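Local atomic coordinates of GH26C (Muricauda sp. MAR_2010_75, PDB entry 6Q78), a protein that probably hydrolyses internal beta-1,4-mannosidic linkages of mannans, as a family 26 endo-beta-mannanase. Residues D87-S91 against D143-A147; T106-G111 against I403-L408; N273-E278 against K316-V320. One frame throughout, in Å; residues are numbered along the deposited sequence.

Overall arrangement
GH26C belongs to the TIM-barrel clan. Contacts 1 and 3 each set a loop that follows a barrel strand against a helix, whereas contact 2 joins two loops. Contacts 1 and 2 lie on the same side of the chain's centre, their centres about 14 Å apart, and they touch: F89 CE1 is 3.5 Å from D109 OD1. Their segments alternate along the chain. Contact 3 lies across the chain's centre from contact 1, nearest atoms about 20 Å apart, and is nested in sequence between 106-111 and 403-408. Segments 87-91 and 273-278 follow strands 81-86 and 265-269, at the C-terminal ends where TIM-barrel enzymes carry their active site, so both may lie near it; 106-111 instead leads into strand 112-116.

Contact 1. Residues D87-S91 against D143-A147; sequences DAFSS and DVLRA
D143 OD1 lies 3.5 Å from S90 CB and takes part in a water bridge between the segments: water 1 donates to D143 OD1 at 2.8 Å, accepts from F89 N at 3.0 Å and hydrogen-bonds S90 OG. In this TIM-barrel enzyme the bridge joins the loop that follows strand 81-86 to helix 132-150, across a contact that has no direct hydrogen bond. The carboxylate of D143 also packs by its carbon, CG lying 3.8 Å from F89 CB.

The main side-chain interaction is a cation-pi stack. The guanidinium of R146 lies flat over one face of the F89 ring, with R146 CZ 4.0 Å from the F89 ring centroid and the planes only 15° apart. R146 reaches there because its CG is anti to the backbone N (chi1 164°) and the chain runs extended to NE. A147 CB meets the ring differently, at its edge, 4.0 Å from F89 CE2. L113 of strand 112-116 touches both F89 and D143, tying the contact to the barrel wall. Water 2 gives the stacked arginine a second link to the loop: it accepts from R146 NH1 at 3.2 Å and donates to F89 O at 2.7 Å.

Contact 2. Residues T106-G111 against I403-L408; sequences TGSDPG and ILADDL
S108 turns its hydroxyl into the bend at 404-406, while D406 lays its carboxylate alongside the same side chain. A chi1 of 177° swings S108 OG away from its own amide nitrogen and toward D406 N, from which it accepts at 3.0 Å with an N-H...O angle of 150°. The carboxylate of D406 then flanks the serine, D406 OD2 lying 3.5 Å from S108 CB.

The same hydroxyl donates to D109 O in the carbonyl plane, on a lone pair. A405 N also bonds D109 O, at 2.9 Å, but approaches from above that plane, 37° out of it. One carbonyl thus receives two donors from different directions, and S108 OG links it to the neighbouring amide of D406. The methyl of A405 faces the 106-111 backbone: its CB is 3.3 Å from P110 O and 3.7 Å from D109 CB. L408 CD2 lies 3.8 Å from G111 O.

Further back toward helix 101-106, T106 OG1 and L404 CD1 meet tip to tip, 3.8 Å apart. T106 OG1 accepts from S108 N in an ST turn and also bonds I102 O. Two waters bridge the segments: water 3 joins G107 O to D406 OD2, and water 4 joins D109 N to D406 OD1.

The contact connects the turn between helix 101-106 and strand 112-116 to the chain leaving strand 402-403. Helix 390-397 packs nearby, its V397 touching both T106 and L404, while V83 of barrel strand 81-86 shares backbone hydrogen bonds with both G111 and I403.

Contact 3. Residues N273-E278 against K316-V320; sequences NRFFSE and KLKIV
K316 NZ donates to N273 O at 2.8 Å, the one direct hydrogen bond between 273-278 and 316-320. Here the loop after barrel strand 265-269 packs on helix 306-327 of the TIM barrel, and M296 of strand 293-298 touches N273, F275 and K316. The ammonium lies in the carbonyl plane, with a C=O...N angle of 150°. Its chain is extended beyond CG, which carries the charge from the helix along the loop backbone; D301 supplies a salt bridge to the same nitrogen. N273 is fixed separately, since its ND2 bonds N298 OD1. Another polar atom, K316 O, stands at the edge of the F275 ring, near its plane.

Apolar packing makes up much of the rest. K316 CG lies over one face of the F275 ring, displaced toward the rim. V320 CG2 is 3.9 Å from F275 CZ, its side chain crossing the phenylalanine at about a right angle. I319 runs past F275 in the opposite direction, I319 CG2 being 4.1 Å from F275 CE1. Its other branch reaches the loop backbone: with CG1 anti to the carbonyl carbon (chi1 -72°), CD1 comes within 3.5 Å of both F276 C and S277 N. E278 adds its CG, 4.0 Å from I319 CG2, just after the N-cap S277, whose OG bonds E280 N.

The cation-pi contact of K316 with F276 is long and at most weakly attractive. The two side chains lie side by side, pointing the same way; one ring face covers K316 CE, but K316 NZ is 5.1 Å from the F276 ring centroid.

F275 O, buried beside the lysine methylenes, has no hydrogen-bond partner in the model. The lysine joins two environments: its methylenes pack on the loop while its ammonium is shared between N273 O and D301, a pairing that would probably favour the charged form.

Contact 1. Residues D87-S91 against D143-A147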
ATOM      1  N   ASP A  87      -5.412   1.467   8.374  1.00  6.67           N
ATOM      2  CA  ASP A  87      -5.836   1.361   9.778  1.00  6.44           C
ATOM      3  C   ASP A  87      -7.347   1.467   9.951  1.00  6.66           C
ATOM      4  O   ASP A  87      -7.856   2.046  10.920  1.00  7.05           O
ATOM      5  CB  ASP A  87      -5.080   2.363  10.659  1.00  7.16           C
ATOM      6  CG  ASP A  87      -3.594   2.065  10.719  1.00  9.87           C
ATOM      7  OD1 ASP A  87      -3.202   0.905  10.611  1.00  9.71           O
ATOM      8  OD2 ASP A  87      -2.797   3.011  10.873  1.00 12.09           O
ATOM      9  N   ALA A  88      -8.082   0.884   9.009  1.00  6.61           N
ATOM     10  CA  ALA A  88      -9.541   1.051   9.027  1.00  6.88           C
ATOM     11  C   ALA A  88     -10.170   0.491  10.308  1.00  7.35           C
ATOM     12  O   ALA A  88     -11.250   0.950  10.702  1.00  8.85           O
ATOM     13  CB  ALA A  88     -10.152   0.376   7.804  1.00  9.46           C
ATOM     14  N   PHE A  89      -9.563  -0.522  10.938  1.00  7.31           N
ATOM     15  CA  PHE A  89     -10.145  -1.139  12.134  1.00  7.60           C
ATOM     16  C   PHE A  89      -9.597  -0.593  13.458  1.00  9.06           C
ATOM     17  O   PHE A  89     -10.077  -1.026  14.520  1.00 12.03           O
ATOM     18  CB  PHE A  89      -9.989  -2.665  12.072  1.00  8.65           C
ATOM     19  CG  PHE A  89     -10.632  -3.312  10.853  1.00  9.10           C
ATOM     20  CD1 PHE A  89     -11.903  -2.964  10.438  1.00 12.23           C
ATOM     21  CD2 PHE A  89      -9.952  -4.291  10.157  1.00 20.27           C
ATOM     22  CE1 PHE A  89     -12.482  -3.554   9.321  1.00 13.62           C
ATOM     23  CE2 PHE A  89     -10.524  -4.894   9.030  1.00 18.78           C
ATOM     24  CZ  PHE A  89     -11.800  -4.512   8.616  1.00 17.82           C
ATOM     25  N   SER A  90      -8.681   0.383  13.417  1.00  8.59           N
ATOM     26  CA  SER A  90      -8.042   0.892  14.633  1.00  7.82           C
ATOM     27  C   SER A  90      -7.898   2.413  14.694  1.00 10.87           C
ATOM     28  O   SER A  90      -7.496   2.937  15.752  1.00 13.79           O
ATOM     29  CB  SER A  90      -6.638   0.277  14.755  1.00 11.91           C
ATOM     30  OG  SER A  90      -5.844   0.548  13.582  1.00 17.57           O
ATOM     31  N   SER A  91      -8.183   3.146  13.612  1.00  7.69           N
ATOM     32  CA  SER A  91      -8.053   4.600  13.591  1.00  8.95           C
ATOM     33  C   SER A  91      -9.341   5.185  13.043  1.00  9.69           C
ATOM     34  O   SER A  91      -9.796   4.790  11.963  1.00  9.23           O
ATOM     35  CB  SER A  91      -6.852   5.036  12.741  1.00 11.45           C
ATOM     36  OG  SER A  91      -6.510   6.406  13.022  1.00 12.09           O
ATOM     37  N   ASP A 143      -5.992  -7.251  13.568  1.00  8.81           N
ATOM     38  CA  ASP A 143      -6.778  -6.586  12.521  1.00  6.94           C
ATOM     39  C   ASP A 143      -6.526  -7.227  11.157  1.00  6.68           C
ATOM     40  O   ASP A 143      -7.468  -7.386  10.359  1.00  7.03           O
ATOM     41  CB  ASP A 143      -6.420  -5.090  12.466  1.00  7.70           C
ATOM     42  CG  ASP A 143      -6.974  -4.291  13.634  1.00  9.90           C
ATOM     43  OD1 ASP A 143      -6.599  -3.072  13.757  1.00 11.57           O
ATOM     44  OD2 ASP A 143      -7.745  -4.847  14.429  1.00 14.70           O
ATOM     45  N   VAL A 144      -5.276  -7.641  10.889  1.00  6.50           N
ATOM     46  CA  VAL A 144      -4.948  -8.299   9.623  1.00  6.37           C
ATOM     47  C   VAL A 144      -5.641  -9.661   9.520  1.00  7.65           C
ATOM     48  O   VAL A 144      -6.156 -10.031   8.445  1.00  7.87           O
ATOM     49  CB  VAL A 144      -3.417  -8.397   9.494  1.00  6.69           C
ATOM     50  CG1 VAL A 144      -2.972  -9.392   8.382  1.00  8.63           C
ATOM     51  CG2 VAL A 144      -2.855  -7.004   9.175  1.00  8.24           C
ATOM     52  N   LEU A 145      -5.635 -10.437  10.612  1.00  6.97           N
ATOM     53  CA  LEU A 145      -6.310 -11.731  10.577  1.00  7.36           C
ATOM     54  C   LEU A 145      -7.808 -11.554  10.422  1.00  7.53           C
ATOM     55  O   LEU A 145      -8.449 -12.319   9.670  1.00  9.06           O
ATOM     56  CB  LEU A 145      -6.002 -12.563  11.827  1.00  7.74           C
ATOM     57  CG  LEU A 145      -4.534 -12.911  12.060  1.00 12.99           C
ATOM     58  CD1 LEU A 145      -4.418 -13.700  13.394  1.00 13.06           C
ATOM     59  CD2 LEU A 145      -4.003 -13.756  10.911  1.00 19.02           C
ATOM     60  N   ARG A 146      -8.391 -10.557  11.115  1.00  7.56           N
ATOM     61  CA  ARG A 146      -9.808 -10.224  10.938  1.00  8.51           C
ATOM     62  C   ARG A 146     -10.094  -9.880   9.481  1.00  9.34           C
ATOM     63  O   ARG A 146     -11.064 -10.376   8.871  1.00  8.47           O
ATOM     64  CB  ARG A 146     -10.142  -9.019  11.824  1.00 11.30           C
ATOM     65  CG  ARG A 146     -11.461  -8.267  11.503  1.00 13.10           C
ATOM     66  CD  ARG A 146     -11.702  -7.208  12.578  1.00 17.61           C
ATOM     67  NE  ARG A 146     -12.790  -6.291  12.294  1.00 20.51           N
ATOM     68  CZ  ARG A 146     -13.044  -5.216  13.030  1.00 20.60           C
ATOM     69  NH1 ARG A 146     -12.264  -4.925  14.067  1.00 22.85           N
ATOM     70  NH2 ARG A 146     -14.065  -4.422  12.720  1.00 30.00           N
ATOM     71  N   ALA A 147      -9.242  -9.037   8.889  1.00  7.36           N
ATOM     72  CA  ALA A 147      -9.438  -8.667   7.490  1.00  6.97           C
ATOM     73  C   ALA A 147      -9.396  -9.897   6.589  1.00  7.10           C
ATOM     74  O   ALA A 147     -10.274 -10.081   5.727  1.00  7.87           O
ATOM     75  CB  ALA A 147      -8.369  -7.644   7.061  1.00  9.33           C
TER
HETATM   76  O   HOH W   1      -6.792  -1.485  11.430  1.00  9.95           O
HETATM   77  O   HOH W   2     -12.457  -2.015  15.316  1.00 24.82           O

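Contact 2. Residues T106-G111 against I403-L408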
ATOM      1  N   THR A 106     -21.043   3.648   4.958  1.00 10.85           N
ATOM      2  CA  THR A 106     -21.636   2.940   3.822  1.00 10.77           C
ATOM      3  C   THR A 106     -22.420   1.695   4.207  1.00 10.95           C
ATOM      4  O   THR A 106     -23.178   1.187   3.364  1.00 14.70           O
ATOM      5  CB  THR A 106     -20.563   2.478   2.820  1.00 10.21           C
ATOM      6  OG1 THR A 106     -19.838   1.341   3.354  1.00 11.01           O
ATOM      7  CG2 THR A 106     -19.605   3.597   2.462  1.00 12.33           C
ATOM      8  N   GLY A 107     -22.237   1.188   5.420  1.00 10.81           N
ATOM      9  CA  GLY A 107     -22.790  -0.098   5.814  1.00 10.92           C
ATOM     10  C   GLY A 107     -21.901  -1.280   5.507  1.00 11.79           C
ATOM     11  O   GLY A 107     -22.163  -2.387   6.040  1.00 12.61           O
ATOM     12  N   SER A 108     -20.856  -1.091   4.682  1.00  9.88           N
ATOM     13  CA  SER A 108     -19.896  -2.140   4.365  1.00 10.07           C
ATOM     14  C   SER A 108     -18.524  -1.770   4.896  1.00  8.90           C
ATOM     15  O   SER A 108     -18.146  -0.607   4.870  1.00  8.87           O
ATOM     16  CB  SER A 108     -19.800  -2.317   2.851  1.00 12.19           C
ATOM     17  OG  SER A 108     -18.813  -3.299   2.538  1.00 11.08           O
ATOM     18  N   ASP A 109     -17.770  -2.768   5.359  1.00  8.58           N
ATOM     19  CA  ASP A 109     -16.340  -2.558   5.594  1.00  8.11           C
ATOM     20  C   ASP A 109     -15.629  -2.251   4.271  1.00  7.90           C
ATOM     21  O   ASP A 109     -16.152  -2.506   3.188  1.00  9.32           O
ATOM     22  CB  ASP A 109     -15.718  -3.817   6.197  1.00  9.46           C
ATOM     23  CG  ASP A 109     -15.827  -3.883   7.704  1.00 10.78           C
ATOM     24  OD1 ASP A 109     -15.719  -2.823   8.361  1.00 10.86           O
ATOM     25  OD2 ASP A 109     -15.983  -5.006   8.264  1.00 11.59           O
ATOM     26  N   PRO A 110     -14.443  -1.654   4.333  1.00  7.59           N
ATOM     27  CA  PRO A 110     -13.622  -1.501   3.128  1.00  7.44           C
ATOM     28  C   PRO A 110     -13.267  -2.873   2.548  1.00  7.34           C
ATOM     29  O   PRO A 110     -13.347  -3.897   3.244  1.00  8.39           O
ATOM     30  CB  PRO A 110     -12.378  -0.745   3.638  1.00  8.67           C
ATOM     31  CG  PRO A 110     -12.306  -1.151   5.107  1.00  9.91           C
ATOM     32  CD  PRO A 110     -13.731  -1.266   5.569  1.00  8.70           C
ATOM     33  N   GLY A 111     -12.831  -2.883   1.263  1.00  7.37           N
ATOM     34  CA  GLY A 111     -12.371  -4.157   0.709  1.00  8.34           C
ATOM     35  C   GLY A 111     -10.913  -4.459   0.941  1.00  7.38           C
ATOM     36  O   GLY A 111     -10.424  -5.537   0.593  1.00  8.07           O
ATOM     37  N   ILE A 403     -15.416  -1.719  -5.418  1.00 10.69           N
ATOM     38  CA  ILE A 403     -15.585  -2.954  -4.634  1.00 10.05           C
ATOM     39  C   ILE A 403     -15.224  -2.664  -3.176  1.00  9.04           C
ATOM     40  O   ILE A 403     -14.068  -2.350  -2.873  1.00 10.44           O
ATOM     41  CB  ILE A 403     -14.708  -4.087  -5.204  1.00 12.08           C
ATOM     42  CG1 ILE A 403     -15.107  -4.355  -6.658  1.00 15.66           C
ATOM     43  CG2 ILE A 403     -14.763  -5.372  -4.382  1.00 12.26           C
ATOM     44  CD1 ILE A 403     -14.199  -5.358  -7.336  1.00 25.51           C
ATOM     45  N   LEU A 404     -16.205  -2.801  -2.269  1.00  9.20           N
ATOM     46  CA  LEU A 404     -16.003  -2.795  -0.820  1.00  9.83           C
ATOM     47  C   LEU A 404     -16.125  -4.234  -0.305  1.00  8.82           C
ATOM     48  O   LEU A 404     -16.312  -5.164  -1.086  1.00  9.84           O
ATOM     49  CB  LEU A 404     -17.016  -1.867  -0.148  1.00  9.42           C
ATOM     50  CG  LEU A 404     -16.947  -0.394  -0.557  1.00 10.10           C
ATOM     51  CD1 LEU A 404     -18.044   0.436   0.131  1.00 12.80           C
ATOM     52  CD2 LEU A 404     -15.579   0.202  -0.257  1.00 11.60           C
ATOM     53  N   ALA A 405     -16.071  -4.422   1.020  1.00  8.64           N
ATOM     54  CA  ALA A 405     -16.115  -5.782   1.556  1.00  8.70           C
ATOM     55  C   ALA A 405     -17.344  -6.546   1.084  1.00  9.28           C
ATOM     56  O   ALA A 405     -17.246  -7.717   0.719  1.00 10.39           O
ATOM     57  CB  ALA A 405     -16.071  -5.779   3.091  1.00 10.02           C
ATOM     58  N   ASP A 406     -18.507  -5.899   1.042  1.00  9.69           N
ATOM     59  CA  ASP A 406     -19.722  -6.651   0.747  1.00 10.33           C
ATOM     60  C   ASP A 406     -19.691  -7.242  -0.647  1.00 14.24           C
ATOM     61  O   ASP A 406     -20.219  -8.348  -0.847  1.00 19.03           O
ATOM     62  CB  ASP A 406     -20.971  -5.819   1.026  1.00 12.51           C
ATOM     63  CG  ASP A 406     -21.285  -5.709   2.523  1.00 15.50           C
ATOM     64  OD1 ASP A 406     -20.641  -6.396   3.341  1.00 17.33           O
ATOM     65  OD2 ASP A 406     -22.167  -4.906   2.905  1.00 19.30           O
ATOM     66  N   ASP A 407     -19.018  -6.590  -1.602  1.00 10.44           N
ATOM     67  CA  ASP A 407     -18.992  -7.145  -2.952  1.00 12.21           C
ATOM     68  C   ASP A 407     -17.638  -7.727  -3.355  1.00 10.94           C
ATOM     69  O   ASP A 407     -17.380  -7.949  -4.545  1.00 13.05           O
ATOM     70  CB  ASP A 407     -19.596  -6.202  -3.998  1.00 15.78           C
ATOM     71  CG  ASP A 407     -19.004  -4.824  -3.978  0.65 15.12           C
ATOM     72  OD1 ASP A 407     -18.616  -4.349  -2.896  1.00 19.71           O
ATOM     73  OD2 ASP A 407     -19.026  -4.182  -5.059  0.71 17.96           O
ATOM     74  N   LEU A 408     -16.796  -8.063  -2.379  1.00  9.89           N
ATOM     75  CA  LEU A 408     -15.521  -8.665  -2.731  1.00 11.38           C
ATOM     76  C   LEU A 408     -15.731 -10.024  -3.396  1.00 10.16           C
ATOM     77  O   LEU A 408     -16.520 -10.840  -2.901  1.00 11.61           O
ATOM     78  CB  LEU A 408     -14.694  -8.904  -1.475  1.00  9.59           C
ATOM     79  CG  LEU A 408     -13.890  -7.742  -0.916  1.00  9.73           C
ATOM     80  CD1 LEU A 408     -13.495  -8.080   0.525  1.00 10.73           C
ATOM     81  CD2 LEU A 408     -12.649  -7.424  -1.793  1.00  9.91           C
TER
HETATM   82  O   HOH W   3     -23.653  -5.062   5.117  1.00 22.93           O
HETATM   83  O   HOH W   4     -19.082  -5.386   5.516  1.00 13.87           O

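Contact 3. Residues N273-E278 against K316-V320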
ATOM      1  N   ASN A 273       3.994  11.324  -6.835  1.00 11.17           N
ATOM      2  CA  ASN A 273       3.389  11.726  -8.109  1.00 11.34           C
ATOM      3  C   ASN A 273       4.322  12.552  -8.993  1.00 12.11           C
ATOM      4  O   ASN A 273       3.847  13.242  -9.902  1.00 12.80           O
ATOM      5  CB  ASN A 273       2.090  12.500  -7.869  1.00 12.20           C
ATOM      6  CG  ASN A 273       2.359  13.862  -7.235  1.00 14.60           C
ATOM      7  OD1 ASN A 273       3.509  14.285  -7.150  1.00 14.70           O
ATOM      8  ND2 ASN A 273       1.318  14.561  -6.841  1.00 14.05           N
ATOM      9  N   ARG A 274       5.630  12.460  -8.764  1.00 14.75           N
ATOM     10  CA  ARG A 274       6.605  13.361  -9.375  1.00 12.83           C
ATOM     11  C   ARG A 274       7.186  12.752 -10.654  1.00 15.69           C
ATOM     12  O   ARG A 274       8.384  12.574 -10.810  1.00 14.30           O
ATOM     13  CB  ARG A 274       7.705  13.703  -8.378  1.00 13.17           C
ATOM     14  CG  ARG A 274       7.160  14.508  -7.197  1.00 16.36           C
ATOM     15  CD  ARG A 274       8.226  14.572  -6.090  1.00 19.67           C
ATOM     16  NE  ARG A 274       9.359  15.341  -6.571  1.00 22.10           N
ATOM     17  CZ  ARG A 274       9.488  16.657  -6.435  1.00 33.20           C
ATOM     18  NH1 ARG A 274       8.545  17.368  -5.828  1.00 25.09           N
ATOM     19  NH2 ARG A 274      10.565  17.261  -6.910  1.00 42.94           N
ATOM     20  N   PHE A 275       6.280  12.416 -11.572  1.00 14.25           N
ATOM     21  CA  PHE A 275       6.662  11.935 -12.886  1.00 13.77           C
ATOM     22  C   PHE A 275       5.558  12.278 -13.876  1.00 14.34           C
ATOM     23  O   PHE A 275       4.381  12.397 -13.514  1.00 14.13           O
ATOM     24  CB  PHE A 275       6.909  10.410 -12.852  1.00 13.12           C
ATOM     25  CG  PHE A 275       5.685   9.605 -12.542  1.00 12.52           C
ATOM     26  CD1 PHE A 275       4.854   9.114 -13.556  1.00 12.78           C
ATOM     27  CD2 PHE A 275       5.358   9.316 -11.225  1.00 13.20           C
ATOM     28  CE1 PHE A 275       3.724   8.346 -13.256  1.00 12.27           C
ATOM     29  CE2 PHE A 275       4.213   8.567 -10.932  1.00 11.25           C
ATOM     30  CZ  PHE A 275       3.395   8.098 -11.950  1.00 13.52           C
ATOM     31  N   PHE A 276       5.961  12.407 -15.142  1.00 15.14           N
ATOM     32  CA  PHE A 276       5.046  12.685 -16.234  1.00 15.84           C
ATOM     33  C   PHE A 276       5.239  11.742 -17.402  1.00 19.46           C
ATOM     34  O   PHE A 276       4.621  11.960 -18.457  1.00 18.99           O
ATOM     35  CB  PHE A 276       5.256  14.107 -16.767  1.00 17.17           C
ATOM     36  CG  PHE A 276       4.881  15.175 -15.799  1.00 26.81           C
ATOM     37  CD1 PHE A 276       3.601  15.680 -15.786  1.00 28.93           C
ATOM     38  CD2 PHE A 276       5.818  15.685 -14.916  1.00 29.42           C
ATOM     39  CE1 PHE A 276       3.241  16.669 -14.913  1.00 31.64           C
ATOM     40  CE2 PHE A 276       5.462  16.673 -14.028  1.00 35.06           C
ATOM     41  CZ  PHE A 276       4.168  17.166 -14.029  1.00 35.82           C
ATOM     42  N   SER A 277       6.099  10.735 -17.266  1.00 15.67           N
ATOM     43  CA  SER A 277       6.413   9.852 -18.375  1.00 20.68           C
ATOM     44  C   SER A 277       6.756   8.459 -17.854  1.00 15.24           C
ATOM     45  O   SER A 277       7.089   8.267 -16.674  1.00 16.88           O
ATOM     46  CB  SER A 277       7.614  10.398 -19.142  1.00 19.26           C
ATOM     47  OG  SER A 277       8.776  10.374 -18.336  1.00 22.23           O
ATOM     48  N   GLU A 278       6.684   7.477 -18.764  1.00 16.95           N
ATOM     49  CA  GLU A 278       7.102   6.119 -18.408  1.00 16.23           C
ATOM     50  C   GLU A 278       8.563   6.087 -17.981  1.00 16.52           C
ATOM     51  O   GLU A 278       8.914   5.425 -16.999  1.00 14.86           O
ATOM     52  CB  GLU A 278       6.905   5.174 -19.597  1.00 15.38           C
ATOM     53  CG  GLU A 278       5.477   4.954 -19.990  1.00 24.71           C
ATOM     54  CD  GLU A 278       5.309   4.020 -21.190  1.00 40.51           C
ATOM     55  OE1 GLU A 278       6.309   3.469 -21.707  1.00 31.11           O
ATOM     56  OE2 GLU A 278       4.145   3.852 -21.613  1.00 32.51           O
ATOM     57  N   LYS A 316      -1.028  10.433 -14.964  1.00 12.82           N
ATOM     58  CA  LYS A 316       0.021   9.684 -14.302  1.00 13.16           C
ATOM     59  C   LYS A 316      -0.442   8.259 -14.016  1.00 13.73           C
ATOM     60  O   LYS A 316       0.315   7.299 -14.227  1.00 13.26           O
ATOM     61  CB  LYS A 316       0.438  10.430 -13.039  1.00 12.36           C
ATOM     62  CG  LYS A 316       1.114  11.784 -13.322  1.00 12.34           C
ATOM     63  CD  LYS A 316       1.195  12.589 -12.021  1.00 12.08           C
ATOM     64  CE  LYS A 316       1.698  14.014 -12.282  1.00 14.73           C
ATOM     65  NZ  LYS A 316       1.758  14.716 -10.936  1.00 15.06           N
ATOM     66  N   LEU A 317      -1.699   8.085 -13.579  1.00 12.15           N
ATOM     67  CA  LEU A 317      -2.188   6.730 -13.325  1.00 12.62           C
ATOM     68  C   LEU A 317      -2.258   5.914 -14.609  1.00 12.51           C
ATOM     69  O   LEU A 317      -2.092   4.678 -14.559  1.00 14.09           O
ATOM     70  CB  LEU A 317      -3.530   6.765 -12.580  1.00 15.17           C
ATOM     71  CG  LEU A 317      -3.953   5.469 -11.862  1.00 12.46           C
ATOM     72  CD1 LEU A 317      -2.882   4.996 -10.892  1.00 11.73           C
ATOM     73  CD2 LEU A 317      -5.272   5.683 -11.127  1.00 15.02           C
ATOM     74  N   LYS A 318      -2.523   6.577 -15.762  1.00 13.68           N
ATOM     75  CA  LYS A 318      -2.573   5.859 -17.032  1.00 14.22           C
ATOM     76  C   LYS A 318      -1.203   5.329 -17.406  1.00 16.77           C
ATOM     77  O   LYS A 318      -1.084   4.237 -17.995  1.00 16.51           O
ATOM     78  CB  LYS A 318      -3.143   6.759 -18.133  1.00 16.80           C
ATOM     79  CG  LYS A 318      -3.242   6.066 -19.500  1.00 17.46           C
ATOM     80  CD  LYS A 318      -4.287   4.940 -19.472  1.00 22.45           C
ATOM     81  CE  LYS A 318      -4.527   4.404 -20.907  1.00 23.90           C
ATOM     82  NZ  LYS A 318      -5.346   3.155 -20.895  1.00 24.43           N
ATOM     83  N   ILE A 319      -0.148   6.091 -17.085  1.00 15.53           N
ATOM     84  CA  ILE A 319       1.208   5.595 -17.295  1.00 13.87           C
ATOM     85  C   ILE A 319       1.419   4.308 -16.507  1.00 11.92           C
ATOM     86  O   ILE A 319       1.967   3.329 -17.023  1.00 14.49           O
ATOM     87  CB  ILE A 319       2.232   6.655 -16.860  1.00 13.54           C
ATOM     88  CG1 ILE A 319       2.269   7.827 -17.861  1.00 18.27           C
ATOM     89  CG2 ILE A 319       3.589   6.036 -16.688  1.00 17.52           C
ATOM     90  CD1 ILE A 319       3.067   9.017 -17.306  1.00 16.52           C
ATOM     91  N   VAL A 320       1.104   4.339 -15.207  1.00 12.41           N
ATOM     92  CA  VAL A 320       1.225   3.139 -14.383  1.00 13.96           C
ATOM     93  C   VAL A 320       0.395   2.010 -14.972  1.00 11.95           C
ATOM     94  O   VAL A 320       0.851   0.862 -15.064  1.00 13.54           O
ATOM     95  CB  VAL A 320       0.820   3.444 -12.929  1.00 10.36           C
ATOM     96  CG1 VAL A 320       0.943   2.194 -12.001  1.00 11.06           C
ATOM     97  CG2 VAL A 320       1.666   4.626 -12.379  1.00 12.08           C
TER